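Local coordinates for protein ATP-dependent DNA helicase uvsW (Enterobacteria phage T4, PDB 2OCA) that couples ATP hydrolysis to 3'-5' unwinding of duplex DNA and catalyses branch migration of Holliday junctions during phage recombination, repair and replication-fork reorganization, at residues I3-H8 with A79-Q84; K334-L339 with K361-L366; F351-H356 with V420-G425. The protein carries 1 engineered substitution. All coordinates share one frame; numbering follows the deposited sequence.

Interaction 1. Residues I3-H8 with A79-Q84; sequences IKVHFH and AWIDPQ
Strand 3-7 runs beside strand 79-81 in parallel, with axes 4.7 Å apart, and the backbone bonds Trp80 N to Ile3 O, Val5 N to Trp80 O and Asp82 N to Val5 O fix the register of Ile3 with Ala79, Lys4 with Trp80 and Val5 with Ile81. On one face Ile3 CB meets Ala79 CB at 3.7 Å, and Val5 and Ile81 lie side by side. The other face carries Lys4, His6 and Trp80. The Trp80 indole leans over strand 3-7, since chi1 of 172° sets CG opposite the backbone N. Its CZ3 comes down on the His6 ring, 3.7 Å from His6 CE1, in an edge-to-face pair, while Lys4 CG brushes Trp80 CE3.

Past the strand end, Asp82 organises the turn. Its OD1 accepts from Gln84 N at 3.1 Å, an Asx turn. Its OD2 takes Gln84 NE2 on the syn side but 28° out of the carboxylate plane, a water that also binds His6 ND1, and weakly Phe7 N. Thus steadied, the Gln84 amide stacks over one face of the Phe7 ring, planes 18° apart, with OE1 toward the rim; Gln84 CG is 3.5 Å from Phe7 CB.

Strand 3-7 is an inner strand of the mixed sheet in the N-terminal domain, bonded on its other side to antiparallel strand 12-16, while 79-81 is an outermost strand of the sheet within this chain. Helices 19-28 and 68-75 pack against the Ile3-Ala79 face.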
loop_
_atom_site.group_PDB
_atom_site.type_symbol
_atom_site.label_atom_id
_atom_site.label_comp_id
_atom_site.label_asym_id
_atom_site.label_seq_id
_atom_site.Cartn_x
_atom_site.Cartn_y
_atom_site.Cartn_z
ATOM N N ILE A 3 5.496 -15.162 35.807
ATOM C CA ILE A 3 4.391 -15.328 34.878
ATOM C C ILE A 3 4.646 -16.391 33.816
ATOM O O ILE A 3 5.733 -16.490 33.260
ATOM C CB ILE A 3 4.096 -13.984 34.166
ATOM C CG1 ILE A 3 3.847 -12.899 35.210
ATOM C CG2 ILE A 3 2.903 -14.118 33.241
ATOM C CD1 ILE A 3 3.682 -11.519 34.622
ATOM N N LYS A 4 3.623 -17.184 33.542
ATOM C CA LYS A 4 3.703 -18.212 32.524
ATOM C C LYS A 4 2.580 -17.951 31.524
ATOM O O LYS A 4 1.418 -17.807 31.907
ATOM C CB LYS A 4 3.520 -19.597 33.139
ATOM C CG LYS A 4 4.789 -20.247 33.654
ATOM C CD LYS A 4 4.501 -21.703 33.975
ATOM C CE LYS A 4 5.764 -22.516 34.174
ATOM N NZ LYS A 4 5.443 -23.975 34.247
ATOM N N VAL A 5 2.929 -17.872 30.246
ATOM C CA VAL A 5 1.939 -17.648 29.209
ATOM C C VAL A 5 1.828 -18.920 28.368
ATOM O O VAL A 5 2.743 -19.281 27.644
ATOM C CB VAL A 5 2.333 -16.446 28.319
ATOM C CG1 VAL A 5 1.234 -16.161 27.308
ATOM C CG2 VAL A 5 2.583 -15.220 29.184
ATOM N N HIS A 6 0.696 -19.599 28.482
ATOM C CA HIS A 6 0.446 -20.842 27.753
ATOM C C HIS A 6 -0.383 -20.627 26.494
ATOM O O HIS A 6 -1.115 -19.645 26.370
ATOM C CB HIS A 6 -0.301 -21.833 28.648
ATOM C CG HIS A 6 0.479 -22.289 29.835
ATOM N ND1 HIS A 6 1.335 -23.369 29.793
ATOM C CD2 HIS A 6 0.549 -21.803 31.096
ATOM C CE1 HIS A 6 1.895 -23.528 30.977
ATOM N NE2 HIS A 6 1.435 -22.589 31.786
ATOM N N PHE A 7 -0.267 -21.566 25.565
ATOM C CA PHE A 7 -1.026 -21.501 24.333
ATOM C C PHE A 7 -2.407 -22.069 24.633
ATOM O O PHE A 7 -2.534 -23.194 25.093
ATOM C CB PHE A 7 -0.328 -22.319 23.241
ATOM C CG PHE A 7 -1.055 -22.324 21.920
ATOM C CD1 PHE A 7 -2.147 -23.159 21.712
ATOM C CD2 PHE A 7 -0.658 -21.471 20.891
ATOM C CE1 PHE A 7 -2.833 -23.142 20.501
ATOM C CE2 PHE A 7 -1.339 -21.447 19.676
ATOM C CZ PHE A 7 -2.425 -22.280 19.481
ATOM N N HIS A 8 -3.444 -21.276 24.399
ATOM C CA HIS A 8 -4.812 -21.724 24.642
ATOM C C HIS A 8 -5.371 -22.111 23.280
ATOM O O HIS A 8 -5.571 -23.284 22.993
ATOM C CB HIS A 8 -5.624 -20.587 25.261
ATOM C CG HIS A 8 -6.955 -21.014 25.788
ATOM N ND1 HIS A 8 -7.097 -22.038 26.696
ATOM C CD2 HIS A 8 -8.200 -20.539 25.554
ATOM C CE1 HIS A 8 -8.375 -22.178 27.001
ATOM N NE2 HIS A 8 -9.066 -21.280 26.322
ATOM N N ALA A 79 9.058 -13.606 32.860
ATOM C CA ALA A 79 8.014 -14.465 32.327
ATOM C C ALA A 79 8.458 -15.466 31.274
ATOM O O ALA A 79 9.387 -15.222 30.505
ATOM C CB ALA A 79 6.885 -13.606 31.769
ATOM N N TRP A 80 7.762 -16.596 31.257
ATOM C CA TRP A 80 8.004 -17.668 30.304
ATOM C C TRP A 80 6.848 -17.685 29.302
ATOM O O TRP A 80 5.680 -17.704 29.700
ATOM C CB TRP A 80 8.045 -19.017 31.022
ATOM C CG TRP A 80 8.094 -20.165 30.072
ATOM C CD1 TRP A 80 9.191 -20.639 29.420
ATOM C CD2 TRP A 80 6.982 -20.958 29.627
ATOM N NE1 TRP A 80 8.835 -21.681 28.595
ATOM C CE2 TRP A 80 7.489 -21.899 28.703
ATOM C CE3 TRP A 80 5.609 -20.967 29.919
ATOM C CZ2 TRP A 80 6.668 -22.843 28.069
ATOM C CZ3 TRP A 80 4.791 -21.906 29.286
ATOM C CH2 TRP A 80 5.327 -22.831 28.373
ATOM N N ILE A 81 7.166 -17.690 28.012
ATOM C CA ILE A 81 6.133 -17.718 26.983
ATOM C C ILE A 81 6.214 -18.970 26.114
ATOM O O ILE A 81 7.239 -19.242 25.487
ATOM C CB ILE A 81 6.218 -16.473 26.080
ATOM C CG1 ILE A 81 5.979 -15.223 26.924
ATOM C CG2 ILE A 81 5.187 -16.560 24.954
ATOM C CD1 ILE A 81 6.109 -13.945 26.152
ATOM N N ASP A 82 5.123 -19.732 26.088
ATOM C CA ASP A 82 5.043 -20.958 25.297
ATOM C C ASP A 82 5.532 -20.656 23.889
ATOM O O ASP A 82 4.965 -19.813 23.202
ATOM C CB ASP A 82 3.596 -21.449 25.236
ATOM C CG ASP A 82 3.475 -22.851 24.677
ATOM O OD1 ASP A 82 4.344 -23.254 23.869
ATOM O OD2 ASP A 82 2.498 -23.546 25.034
ATOM N N PRO A 83 6.601 -21.334 23.448
ATOM C CA PRO A 83 7.149 -21.112 22.109
ATOM C C PRO A 83 6.152 -21.237 20.959
ATOM O O PRO A 83 6.341 -20.618 19.912
ATOM C CB PRO A 83 8.290 -22.136 22.023
ATOM C CG PRO A 83 7.888 -23.198 22.993
ATOM C CD PRO A 83 7.362 -22.380 24.147
ATOM N N GLN A 84 5.088 -22.015 21.130
ATOM C CA GLN A 84 4.144 -22.120 20.028
ATOM C C GLN A 84 3.306 -20.857 19.842
ATOM O O GLN A 84 2.575 -20.722 18.861
ATOM C CB GLN A 84 3.260 -23.363 20.155
ATOM C CG GLN A 84 2.472 -23.507 21.414
ATOM C CD GLN A 84 1.728 -24.836 21.440
ATOM O OE1 GLN A 84 1.068 -25.210 20.459
ATOM N NE2 GLN A 84 1.824 -25.556 22.564
HETATM O O HOH W 1 1.430 -25.100 27.052
#

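Interaction 2. Residues K334-L339 with K361-L366; sequences KWIAKL and KAIFDL
Lys334 opens the contact by laying its backbone and the root of its side chain against Leu366. Leu366 CD1 sits 3.5 Å from Lys334 N and 3.7 Å from Lys334 CG, and CD2 of the same leucine also approaches that CG, so both methyls of the fork press on the lysine. The two side chains cross at about a right angle. Beyond CG the lysine is extended, which carries its ammonium group away from this apolar patch.

Two residues on, Ile336 turns to the partner helix and meets Ile363 through the ends of both chains, CD1 to CD1 at 4.2 Å. In each isoleucine CG1 lies beside the backbone N and the chain then runs on extended (chi2 176° in Ile336 and 177° in Ile363), a shape that brings the terminal methyls together. Ala337 and Ile363 have the closest CA atoms, 6.0 Å apart. Ala337 CB rests 3.9 Å from Leu366 CB and lies near the Ile363 backbone. No hydrogen bond joins the two segments, and the interface is apolar packing; the axes of 334-339 and 361-366 pass 8.9 Å apart and cross at -54°.

Helix 330-344, strand 349-354 and helix 357-368 are successive elements in the beta-alpha topology of the RecA-like second helicase domain, and the two helices cover one face of its parallel sheet. Lys338 makes a salt bridge to Glu370 past the end of helix 357-368, Trp335 leans on strand 298-305, and Phe364 covers strand 374-377.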
loop_
_atom_site.group_PDB
_atom_site.type_symbol
_atom_site.label_atom_id
_atom_site.label_comp_id
_atom_site.label_asym_id
_atom_site.label_seq_id
_atom_site.Cartn_x
_atom_site.Cartn_y
_atom_site.Cartn_z
ATOM N N LYS A 334 2.304 16.205 -26.079
ATOM C CA LYS A 334 0.905 16.258 -25.672
ATOM C C LYS A 334 0.659 15.345 -24.472
ATOM O O LYS A 334 -0.015 15.737 -23.511
ATOM C CB LYS A 334 -0.001 15.856 -26.838
ATOM C CG LYS A 334 -0.120 16.928 -27.895
ATOM C CD LYS A 334 -0.819 16.423 -29.141
ATOM C CE LYS A 334 -0.919 17.533 -30.178
ATOM N NZ LYS A 334 -1.445 17.060 -31.492
ATOM N N TRP A 335 1.205 14.130 -24.525
ATOM C CA TRP A 335 1.044 13.193 -23.422
ATOM C C TRP A 335 1.549 13.806 -22.112
ATOM O O TRP A 335 0.873 13.723 -21.084
ATOM C CB TRP A 335 1.810 11.900 -23.692
ATOM C CG TRP A 335 1.526 10.838 -22.663
ATOM C CD1 TRP A 335 0.502 9.928 -22.683
ATOM C CD2 TRP A 335 2.210 10.641 -21.418
ATOM N NE1 TRP A 335 0.503 9.186 -21.527
ATOM C CE2 TRP A 335 1.540 9.601 -20.733
ATOM C CE3 TRP A 335 3.320 11.245 -20.812
ATOM C CZ2 TRP A 335 1.941 9.153 -19.472
ATOM C CZ3 TRP A 335 3.721 10.799 -19.556
ATOM C CH2 TRP A 335 3.030 9.763 -18.901
ATOM N N ILE A 336 2.736 14.417 -22.155
ATOM C CA ILE A 336 3.335 15.033 -20.973
ATOM C C ILE A 336 2.487 16.194 -20.470
ATOM O O ILE A 336 2.240 16.318 -19.273
ATOM C CB ILE A 336 4.775 15.540 -21.266
ATOM C CG1 ILE A 336 5.682 14.353 -21.592
ATOM C CG2 ILE A 336 5.337 16.282 -20.057
ATOM C CD1 ILE A 336 7.093 14.743 -21.997
ATOM N N ALA A 337 2.048 17.050 -21.385
ATOM C CA ALA A 337 1.212 18.184 -21.017
ATOM C C ALA A 337 0.004 17.653 -20.239
ATOM O O ALA A 337 -0.286 18.124 -19.131
ATOM C CB ALA A 337 0.755 18.923 -22.268
ATOM N N LYS A 338 -0.679 16.661 -20.823
ATOM C CA LYS A 338 -1.852 16.037 -20.213
ATOM C C LYS A 338 -1.542 15.531 -18.809
ATOM O O LYS A 338 -2.308 15.756 -17.868
ATOM C CB LYS A 338 -2.332 14.866 -21.065
ATOM C CG LYS A 338 -2.843 15.252 -22.436
ATOM C CD LYS A 338 -4.120 16.069 -22.340
ATOM C CE LYS A 338 -4.709 16.378 -23.712
ATOM N NZ LYS A 338 -4.566 17.817 -24.101
ATOM N N LEU A 339 -0.424 14.830 -18.671
ATOM C CA LEU A 339 -0.030 14.319 -17.372
ATOM C C LEU A 339 0.061 15.492 -16.412
ATOM O O LEU A 339 -0.474 15.437 -15.309
ATOM C CB LEU A 339 1.325 13.620 -17.453
ATOM C CG LEU A 339 1.913 13.287 -16.080
ATOM C CD1 LEU A 339 1.103 12.175 -15.450
ATOM C CD2 LEU A 339 3.369 12.878 -16.217
ATOM N N LYS A 361 9.365 24.980 -24.325
ATOM C CA LYS A 361 8.332 25.863 -24.834
ATOM C C LYS A 361 7.224 25.083 -25.529
ATOM O O LYS A 361 6.049 25.417 -25.400
ATOM C CB LYS A 361 8.940 26.905 -25.771
ATOM C CG LYS A 361 9.751 27.955 -25.030
ATOM C CD LYS A 361 10.054 29.147 -25.915
ATOM C CE LYS A 361 10.634 30.305 -25.114
ATOM N NZ LYS A 361 10.971 31.461 -26.008
ATOM N N ALA A 362 7.599 24.034 -26.252
ATOM C CA ALA A 362 6.620 23.213 -26.945
ATOM C C ALA A 362 5.621 22.664 -25.925
ATOM O O ALA A 362 4.398 22.728 -26.126
ATOM C CB ALA A 362 7.313 22.079 -27.651
ATOM N N ILE A 363 6.151 22.130 -24.828
ATOM C CA ILE A 363 5.317 21.569 -23.780
ATOM C C ILE A 363 4.500 22.672 -23.112
ATOM O O ILE A 363 3.297 22.523 -22.902
ATOM C CB ILE A 363 6.183 20.829 -22.729
ATOM C CG1 ILE A 363 6.879 19.635 -23.392
ATOM C CG2 ILE A 363 5.323 20.361 -21.573
ATOM C CD1 ILE A 363 7.804 18.867 -22.485
ATOM N N PHE A 364 5.157 23.784 -22.794
ATOM C CA PHE A 364 4.488 24.910 -22.153
ATOM C C PHE A 364 3.280 25.417 -22.945
ATOM O O PHE A 364 2.237 25.707 -22.369
ATOM C CB PHE A 364 5.460 26.073 -21.963
ATOM C CG PHE A 364 4.825 27.282 -21.346
ATOM C CD1 PHE A 364 4.810 27.447 -19.964
ATOM C CD2 PHE A 364 4.180 28.232 -22.143
ATOM C CE1 PHE A 364 4.161 28.538 -19.384
ATOM C CE2 PHE A 364 3.528 29.323 -21.572
ATOM C CZ PHE A 364 3.518 29.476 -20.191
ATOM N N ASP A 365 3.431 25.538 -24.261
ATOM C CA ASP A 365 2.349 26.021 -25.110
ATOM C C ASP A 365 1.155 25.077 -25.222
ATOM O O ASP A 365 0.037 25.523 -25.479
ATOM C CB ASP A 365 2.865 26.329 -26.514
ATOM C CG ASP A 365 3.595 27.648 -26.586
ATOM O OD1 ASP A 365 3.175 28.597 -25.888
ATOM O OD2 ASP A 365 4.580 27.745 -27.353
ATOM N N LEU A 366 1.387 23.780 -25.063
ATOM C CA LEU A 366 0.290 22.824 -25.142
ATOM C C LEU A 366 -0.554 22.973 -23.891
ATOM O O LEU A 366 -1.785 23.019 -23.955
ATOM C CB LEU A 366 0.821 21.397 -25.248
ATOM C CG LEU A 366 1.304 20.986 -26.636
ATOM C CD1 LEU A 366 2.043 19.667 -26.555
ATOM C CD2 LEU A 366 0.123 20.892 -27.575
#

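Interaction 3. Residues F351-H356 with V420-G425; sequences FVMFKH and VVLAHG
With CG beside the backbone N (chi1 -55°), Met353 sets that atom in the dip between Val420 and Leu422 on the neighbouring strand, 3.8 Å from Val420 CG1 and 4.1 Å from Leu422 CD2; the chain then folds at chi2 and chi3. On the same face Phe351 offers mainly its CB to Val420 CG2, its ring leading away from the strand pair. The opposite face is filled by smaller groups: Val352 faces Val421 and reaches with CG1 to the Ala423 methyl, 4.0 Å from Ala423 CB.

The axes of 351-354 and 420-422 run parallel within 25° and pass 4.6 Å apart. Phe351 O accepts from Val421 N, Val421 O from Met353 N, and Met353 O from Ala423 N, the last a more bent bond (139° at the hydrogen) where the second strand gives way to loop. There His424 presents one face of its imidazole to Lys355. The lysine CB lies over the ring centre, a CH-pi contact 3.9 Å from the centroid, and its extended chain continues across the face until CD is 3.6 Å from His424 NE2. A water at the ring edge binds His424 NE2 and, weakly, Lys355 NZ.

These are inner strands of the seven-stranded parallel sheet of the RecA-like fold, bordered by strands 400-404 and 450-457. Helix 330-344 packs on Val352, Val421 and Ala423, while helix 405-410 covers Phe351, Met353 and Leu422; His356 occupies the N-cap position of helix 357-368.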
loop_
_atom_site.group_PDB
_atom_site.type_symbol
_atom_site.label_atom_id
_atom_site.label_comp_id
_atom_site.label_asym_id
_atom_site.label_seq_id
_atom_site.Cartn_x
_atom_site.Cartn_y
_atom_site.Cartn_z
ATOM N N PHE A 351 6.260 20.069 -11.531
ATOM C CA PHE A 351 7.457 20.624 -12.153
ATOM C C PHE A 351 7.749 19.776 -13.390
ATOM O O PHE A 351 7.966 18.571 -13.277
ATOM C CB PHE A 351 8.637 20.477 -11.198
ATOM C CG PHE A 351 9.222 21.769 -10.724
ATOM C CD1 PHE A 351 8.407 22.794 -10.255
ATOM C CD2 PHE A 351 10.606 21.932 -10.671
ATOM C CE1 PHE A 351 8.966 23.967 -9.731
ATOM C CE2 PHE A 351 11.176 23.092 -10.153
ATOM C CZ PHE A 351 10.355 24.113 -9.680
ATOM N N VAL A 352 7.737 20.379 -14.570
ATOM C CA VAL A 352 8.056 19.617 -15.767
ATOM C C VAL A 352 9.491 19.957 -16.155
ATOM O O VAL A 352 9.789 21.072 -16.573
ATOM C CB VAL A 352 7.109 19.947 -16.924
ATOM C CG1 VAL A 352 7.537 19.192 -18.174
ATOM C CG2 VAL A 352 5.696 19.567 -16.545
ATOM N N MET A 353 10.385 18.991 -15.997
ATOM C CA MET A 353 11.784 19.201 -16.311
ATOM C C MET A 353 12.097 18.954 -17.766
ATOM O O MET A 353 11.713 17.935 -18.333
ATOM C CB MET A 353 12.670 18.280 -15.469
ATOM C CG MET A 353 12.454 18.382 -13.976
ATOM S SD MET A 353 12.766 20.031 -13.351
ATOM C CE MET A 353 11.124 20.786 -13.558
ATOM N N PHE A 354 12.806 19.896 -18.369
ATOM C CA PHE A 354 13.215 19.759 -19.754
ATOM C C PHE A 354 14.657 20.238 -19.879
ATOM O O PHE A 354 15.173 20.939 -19.005
ATOM C CB PHE A 354 12.318 20.576 -20.683
ATOM C CG PHE A 354 12.478 22.049 -20.531
ATOM C CD1 PHE A 354 11.552 22.788 -19.808
ATOM C CD2 PHE A 354 13.570 22.704 -21.099
ATOM C CE1 PHE A 354 11.706 24.162 -19.653
ATOM C CE2 PHE A 354 13.737 24.076 -20.950
ATOM C CZ PHE A 354 12.803 24.810 -20.225
ATOM N N LYS A 355 15.304 19.850 -20.969
ATOM C CA LYS A 355 16.680 20.240 -21.214
ATOM C C LYS A 355 16.760 21.318 -22.301
ATOM O O LYS A 355 17.287 22.403 -22.063
ATOM C CB LYS A 355 17.494 19.017 -21.625
ATOM C CG LYS A 355 18.932 19.322 -21.951
ATOM C CD LYS A 355 19.630 18.095 -22.508
ATOM C CE LYS A 355 21.070 18.402 -22.889
ATOM N NZ LYS A 355 21.751 17.223 -23.497
ATOM N N HIS A 356 16.221 21.031 -23.482
ATOM C CA HIS A 356 16.255 21.990 -24.583
ATOM C C HIS A 356 15.038 22.907 -24.636
ATOM O O HIS A 356 13.901 22.450 -24.564
ATOM C CB HIS A 356 16.422 21.256 -25.919
ATOM C CG HIS A 356 17.697 20.473 -26.020
ATOM N ND1 HIS A 356 17.765 19.123 -25.760
ATOM C CD2 HIS A 356 18.959 20.863 -26.316
ATOM C CE1 HIS A 356 19.014 18.712 -25.890
ATOM N NE2 HIS A 356 19.758 19.749 -26.226
ATOM N N VAL A 420 7.366 16.063 -9.884
ATOM C CA VAL A 420 8.480 16.436 -10.744
ATOM C C VAL A 420 8.425 15.446 -11.905
ATOM O O VAL A 420 8.593 14.242 -11.719
ATOM C CB VAL A 420 9.838 16.319 -10.011
ATOM C CG1 VAL A 420 10.973 16.668 -10.954
ATOM C CG2 VAL A 420 9.859 17.254 -8.820
ATOM N N VAL A 421 8.155 15.960 -13.098
ATOM C CA VAL A 421 8.060 15.133 -14.296
ATOM C C VAL A 421 9.299 15.278 -15.161
ATOM O O VAL A 421 9.513 16.325 -15.761
ATOM C CB VAL A 421 6.837 15.535 -15.145
ATOM C CG1 VAL A 421 6.688 14.597 -16.324
ATOM C CG2 VAL A 421 5.591 15.543 -14.280
ATOM N N LEU A 422 10.115 14.235 -15.224
ATOM C CA LEU A 422 11.322 14.276 -16.042
ATOM C C LEU A 422 10.912 14.090 -17.500
ATOM O O LEU A 422 10.729 12.967 -17.959
ATOM C CB LEU A 422 12.280 13.161 -15.631
ATOM C CG LEU A 422 12.614 13.056 -14.145
ATOM C CD1 LEU A 422 13.646 11.957 -13.921
ATOM C CD2 LEU A 422 13.137 14.400 -13.649
ATOM N N ALA A 423 10.769 15.193 -18.227
ATOM C CA ALA A 423 10.358 15.127 -19.624
ATOM C C ALA A 423 11.534 14.768 -20.517
ATOM O O ALA A 423 11.350 14.381 -21.671
ATOM C CB ALA A 423 9.759 16.448 -20.054
ATOM N N HIS A 424 12.741 14.912 -19.985
ATOM C CA HIS A 424 13.930 14.570 -20.741
ATOM C C HIS A 424 14.648 13.486 -19.951
ATOM O O HIS A 424 15.470 13.767 -19.074
ATOM C CB HIS A 424 14.849 15.779 -20.908
ATOM C CG HIS A 424 15.927 15.575 -21.928
ATOM N ND1 HIS A 424 15.746 15.847 -23.267
ATOM C CD2 HIS A 424 17.186 15.091 -21.809
ATOM C CE1 HIS A 424 16.848 15.542 -23.930
ATOM N NE2 HIS A 424 17.737 15.081 -23.068
ATOM N N GLY A 425 14.305 12.240 -20.265
ATOM C CA GLY A 425 14.904 11.105 -19.599
ATOM C C GLY A 425 16.388 11.292 -19.386
ATOM O O GLY A 425 17.102 11.785 -20.261
HETATM O O HOH W 2 20.778 13.876 -23.293
#

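Interactions 2 and 3 form one continuous piece of core in the C-terminal helicase domain, their centres about 11 Å apart. Along the chain their segments alternate: helix 330-344, strand 349-354 and helix 357-368 follow one another, and strand 417-422 comes later to lie beside 349-354. The layers meet where Ala423 CB receives Ile336 CD1 at 3.7 Å and Ile363 CD1 at 3.9 Å, and where Leu339 CD2 touches Val421 CG1 at 3.7 Å. Interaction 1 belongs to the N-terminal domain, across the chain's centre, about 64 Å from interaction 2 and 59 Å from interaction 3 between centres. All three lie away from the predicted ATP site and DEAH box.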